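Local coordinates for Tat pathway signal sequence domain protein (PDB 4Q9A) that is probably a GDSL-like lipase or acylhydrolase of the SGNH hydrolase clan, cleaving ester bonds in a substrate that is not known, at residues Val80-Glu88 with Tyr123-Thr134. Numbering follows the deposited sequence.
Sequences VYQLRERWE and YENDLRALLKYT
In the helical layer on one face of the parallel sheet, Val80, Leu83, Arg84 and Trp87 meet one side of helix 120-137; the axes of helix 80-84 and helix 123-134 approach to 9.4 Å at 25°. Val80 is a knob in a hole formed by Tyr123, Asp126, Leu127 and Leu130. Its two methyls divide the work: CG2 meets the Tyr123 ring, 3.5 Å from CD1, while CG1 lies against the helix backbone between Asp126 and Leu127.

One turn on, Leu130 forks between two neighbours. Its CD2 packs on Leu83 CB, and its CD1 sits over the middle of the five-membered ring of Trp87, 3.5 Å from the ring centroid, in a CH-pi contact. The contact lies within one helical layer of the three-layer alpha/beta/alpha fold of SGNH hydrolases; the sheet beneath is met by Trp87, on Leu99 and Ile101 of strand 98-102, and by Leu83, on Gln25 of strand 21-26.

The indole NE1 donates to Thr134 OG1 at 2.8 Å, with a bent N-H...O angle of 133°; that hydroxyl in turn donates to Leu130 O, which also accepts from Thr134 N on the opposite face of its carbonyl plane. A phenylalanine in place of Trp87 would probably leave the buried Thr134 hydroxyl without its indole donor and the Leu130 methyl with less aromatic surface to rest on.

At the partly exposed end of the contact, Arg84 bends at chi2 (65°), which lays its guanidinium flat on one face of Tyr133, with CZ 3.8 Å from the ring centroid in a cation-pi stack. Trp87 CD1 meets the edge of the same tyrosine ring. Glu88 OE2 joins the group by a salt bridge to Arg84 NH1 at 2.9 Å and a weak hydrogen bond from Tyr133 OH.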
# COMPACT_ATOMS: atom_id res chain seq x y z
N VAL A 80 -16.86 -17.23 -12.61
CA VAL A 80 -15.91 -17.88 -13.52
C VAL A 80 -16.32 -17.71 -15.02
O VAL A 80 -15.49 -17.28 -15.82
CB VAL A 80 -15.61 -19.35 -13.18
CG1 VAL A 80 -14.48 -19.87 -14.06
CG2 VAL A 80 -15.22 -19.50 -11.72
N TYR A 81 -17.59 -18.00 -15.39
CA TYR A 81 -18.03 -17.86 -16.78
C TYR A 81 -17.82 -16.44 -17.29
O TYR A 81 -17.47 -16.26 -18.45
CB TYR A 81 -19.49 -18.31 -16.97
CG TYR A 81 -20.55 -17.30 -16.58
CD1 TYR A 81 -20.96 -17.17 -15.26
CD2 TYR A 81 -21.18 -16.51 -17.54
CE1 TYR A 81 -21.97 -16.27 -14.90
CE2 TYR A 81 -22.17 -15.60 -17.19
CZ TYR A 81 -22.57 -15.49 -15.87
OH TYR A 81 -23.56 -14.59 -15.55
N GLN A 82 -18.02 -15.44 -16.41
CA GLN A 82 -17.87 -14.03 -16.75
C GLN A 82 -16.41 -13.65 -16.99
O GLN A 82 -16.16 -12.71 -17.75
CB GLN A 82 -18.51 -13.14 -15.68
CG GLN A 82 -20.01 -12.99 -15.93
CD GLN A 82 -20.79 -12.59 -14.71
OE1 GLN A 82 -20.35 -12.71 -13.57
NE2 GLN A 82 -22.01 -12.13 -14.95
N LEU A 83 -15.44 -14.39 -16.41
CA LEU A 83 -14.01 -14.18 -16.68
C LEU A 83 -13.71 -14.70 -18.08
O LEU A 83 -13.05 -14.01 -18.85
CB LEU A 83 -13.06 -14.86 -15.67
CG LEU A 83 -13.03 -14.39 -14.23
CD1 LEU A 83 -11.96 -15.13 -13.47
CD2 LEU A 83 -12.80 -12.89 -14.10
N ARG A 84 -14.19 -15.91 -18.40
CA ARG A 84 -14.01 -16.52 -19.72
C ARG A 84 -14.59 -15.60 -20.85
O ARG A 84 -13.91 -15.41 -21.85
CB ARG A 84 -14.64 -17.93 -19.75
CG ARG A 84 -14.44 -18.73 -21.04
CD ARG A 84 -13.00 -19.10 -21.34
NE ARG A 84 -12.85 -19.87 -22.58
CZ ARG A 84 -12.77 -19.34 -23.80
NH1 ARG A 84 -12.86 -18.02 -23.96
NH2 ARG A 84 -12.64 -20.12 -24.86
N GLU A 85 -15.79 -15.01 -20.65
CA GLU A 85 -16.45 -14.08 -21.58
C GLU A 85 -15.55 -12.93 -22.06
O GLU A 85 -15.86 -12.34 -23.10
CB GLU A 85 -17.64 -13.41 -20.89
CG GLU A 85 -18.89 -14.22 -20.71
CD GLU A 85 -20.00 -13.43 -20.02
OE1 GLU A 85 -19.69 -12.42 -19.33
OE2 GLU A 85 -21.17 -13.83 -20.18
N ARG A 86 -14.51 -12.55 -21.29
CA ARG A 86 -13.63 -11.42 -21.61
C ARG A 86 -12.16 -11.82 -21.47
O ARG A 86 -11.28 -10.95 -21.37
CB ARG A 86 -13.95 -10.21 -20.70
CG ARG A 86 -14.02 -10.55 -19.21
CD ARG A 86 -14.37 -9.35 -18.35
NE ARG A 86 -14.21 -9.64 -16.92
CZ ARG A 86 -13.11 -9.39 -16.22
NH1 ARG A 86 -12.04 -8.86 -16.81
NH2 ARG A 86 -13.06 -9.66 -14.92
N TRP A 87 -11.90 -13.12 -21.49
CA TRP A 87 -10.57 -13.67 -21.30
C TRP A 87 -9.59 -13.28 -22.41
O TRP A 87 -8.39 -13.19 -22.15
CB TRP A 87 -10.66 -15.19 -21.17
CG TRP A 87 -9.57 -15.77 -20.34
CD1 TRP A 87 -8.61 -16.64 -20.76
CD2 TRP A 87 -9.27 -15.47 -18.96
NE1 TRP A 87 -7.77 -16.96 -19.71
CE2 TRP A 87 -8.15 -16.25 -18.60
CE3 TRP A 87 -9.88 -14.68 -17.98
CZ2 TRP A 87 -7.62 -16.24 -17.31
CZ3 TRP A 87 -9.35 -14.67 -16.70
CH2 TRP A 87 -8.23 -15.44 -16.37
N GLU A 88 -10.09 -13.05 -23.63
CA GLU A 88 -9.25 -12.71 -24.78
C GLU A 88 -8.74 -11.28 -24.67
O GLU A 88 -7.55 -11.05 -24.84
CB GLU A 88 -10.01 -12.91 -26.10
CG GLU A 88 -10.29 -14.36 -26.48
CD GLU A 88 -11.23 -15.16 -25.59
OE1 GLU A 88 -12.32 -14.65 -25.22
OE2 GLU A 88 -10.89 -16.32 -25.28
N TYR A 123 -18.83 -24.16 -10.85
CA TYR A 123 -17.62 -23.45 -10.48
C TYR A 123 -16.34 -24.26 -10.80
O TYR A 123 -15.47 -23.75 -11.51
CB TYR A 123 -17.69 -23.07 -8.98
CG TYR A 123 -16.42 -22.48 -8.42
CD1 TYR A 123 -16.01 -21.20 -8.76
CD2 TYR A 123 -15.61 -23.21 -7.54
CE1 TYR A 123 -14.82 -20.67 -8.29
CE2 TYR A 123 -14.43 -22.67 -7.03
CZ TYR A 123 -14.04 -21.40 -7.41
OH TYR A 123 -12.89 -20.84 -6.89
N GLU A 124 -16.24 -25.50 -10.29
CA GLU A 124 -15.06 -26.36 -10.48
C GLU A 124 -14.87 -26.73 -11.97
O GLU A 124 -13.74 -26.68 -12.45
CB GLU A 124 -15.13 -27.64 -9.61
CG GLU A 124 -13.79 -28.34 -9.47
CD GLU A 124 -13.83 -29.68 -8.77
OE1 GLU A 124 -13.94 -29.69 -7.52
OE2 GLU A 124 -13.72 -30.72 -9.47
N ASN A 125 -15.94 -27.03 -12.69
CA ASN A 125 -15.82 -27.36 -14.11
C ASN A 125 -15.42 -26.15 -14.95
O ASN A 125 -14.54 -26.27 -15.80
CB ASN A 125 -17.13 -27.95 -14.64
CG ASN A 125 -17.41 -29.32 -14.09
OD1 ASN A 125 -16.54 -30.20 -14.04
ND2 ASN A 125 -18.65 -29.54 -13.70
N ASP A 126 -16.04 -24.99 -14.69
CA ASP A 126 -15.77 -23.73 -15.39
C ASP A 126 -14.33 -23.24 -15.17
O ASP A 126 -13.68 -22.80 -16.14
CB ASP A 126 -16.77 -22.64 -14.99
CG ASP A 126 -18.17 -22.76 -15.59
OD1 ASP A 126 -18.49 -23.84 -16.17
OD2 ASP A 126 -18.96 -21.80 -15.45
N LEU A 127 -13.82 -23.36 -13.91
CA LEU A 127 -12.46 -22.95 -13.56
C LEU A 127 -11.43 -23.88 -14.21
O LEU A 127 -10.45 -23.40 -14.77
CB LEU A 127 -12.29 -22.89 -12.03
CG LEU A 127 -11.14 -22.01 -11.44
CD1 LEU A 127 -10.93 -20.69 -12.21
CD2 LEU A 127 -11.40 -21.70 -9.99
N ARG A 128 -11.73 -25.20 -14.22
CA ARG A 128 -10.90 -26.21 -14.85
C ARG A 128 -10.73 -25.82 -16.32
O ARG A 128 -9.60 -25.71 -16.81
CB ARG A 128 -11.50 -27.63 -14.71
CG ARG A 128 -10.61 -28.71 -15.32
CD ARG A 128 -10.98 -30.14 -14.95
NE ARG A 128 -10.96 -30.35 -13.50
CZ ARG A 128 -12.03 -30.65 -12.76
NH1 ARG A 128 -13.21 -30.83 -13.34
NH2 ARG A 128 -11.92 -30.80 -11.45
N ALA A 129 -11.87 -25.53 -16.98
CA ALA A 129 -11.97 -25.14 -18.38
C ALA A 129 -11.18 -23.87 -18.64
O ALA A 129 -10.42 -23.84 -19.62
CB ALA A 129 -13.43 -24.96 -18.76
N LEU A 130 -11.32 -22.84 -17.76
CA LEU A 130 -10.59 -21.56 -17.86
C LEU A 130 -9.07 -21.74 -17.71
O LEU A 130 -8.30 -21.09 -18.43
CB LEU A 130 -11.09 -20.54 -16.82
CG LEU A 130 -10.62 -19.07 -16.99
CD1 LEU A 130 -11.02 -18.50 -18.31
CD2 LEU A 130 -11.17 -18.18 -15.89
N LEU A 131 -8.64 -22.63 -16.80
CA LEU A 131 -7.23 -22.91 -16.56
C LEU A 131 -6.64 -23.75 -17.70
O LEU A 131 -5.49 -23.51 -18.08
CB LEU A 131 -7.05 -23.61 -15.20
CG LEU A 131 -7.30 -22.71 -13.98
CD1 LEU A 131 -7.60 -23.54 -12.71
CD2 LEU A 131 -6.16 -21.68 -13.78
N LYS A 132 -7.42 -24.70 -18.25
CA LYS A 132 -6.97 -25.55 -19.36
C LYS A 132 -6.68 -24.67 -20.57
O LYS A 132 -5.60 -24.78 -21.16
CB LYS A 132 -8.01 -26.64 -19.69
CG LYS A 132 -7.56 -27.66 -20.74
CD LYS A 132 -8.56 -28.80 -20.91
CE LYS A 132 -8.42 -29.51 -22.24
NZ LYS A 132 -9.13 -28.78 -23.33
N TYR A 133 -7.62 -23.78 -20.90
CA TYR A 133 -7.56 -22.82 -21.99
C TYR A 133 -6.40 -21.84 -21.81
O TYR A 133 -5.69 -21.54 -22.78
CB TYR A 133 -8.90 -22.08 -22.08
CG TYR A 133 -8.99 -21.03 -23.17
CD1 TYR A 133 -9.17 -21.38 -24.50
CD2 TYR A 133 -8.95 -19.67 -22.85
CE1 TYR A 133 -9.25 -20.41 -25.51
CE2 TYR A 133 -9.05 -18.70 -23.85
CZ TYR A 133 -9.20 -19.07 -25.17
OH TYR A 133 -9.31 -18.11 -26.15
N THR A 134 -6.22 -21.32 -20.58
CA THR A 134 -5.15 -20.37 -20.28
C THR A 134 -3.78 -20.99 -20.61
O THR A 134 -3.03 -20.41 -21.40
CB THR A 134 -5.22 -19.90 -18.84
OG1 THR A 134 -6.47 -19.25 -18.64
CG2 THR A 134 -4.08 -18.95 -18.49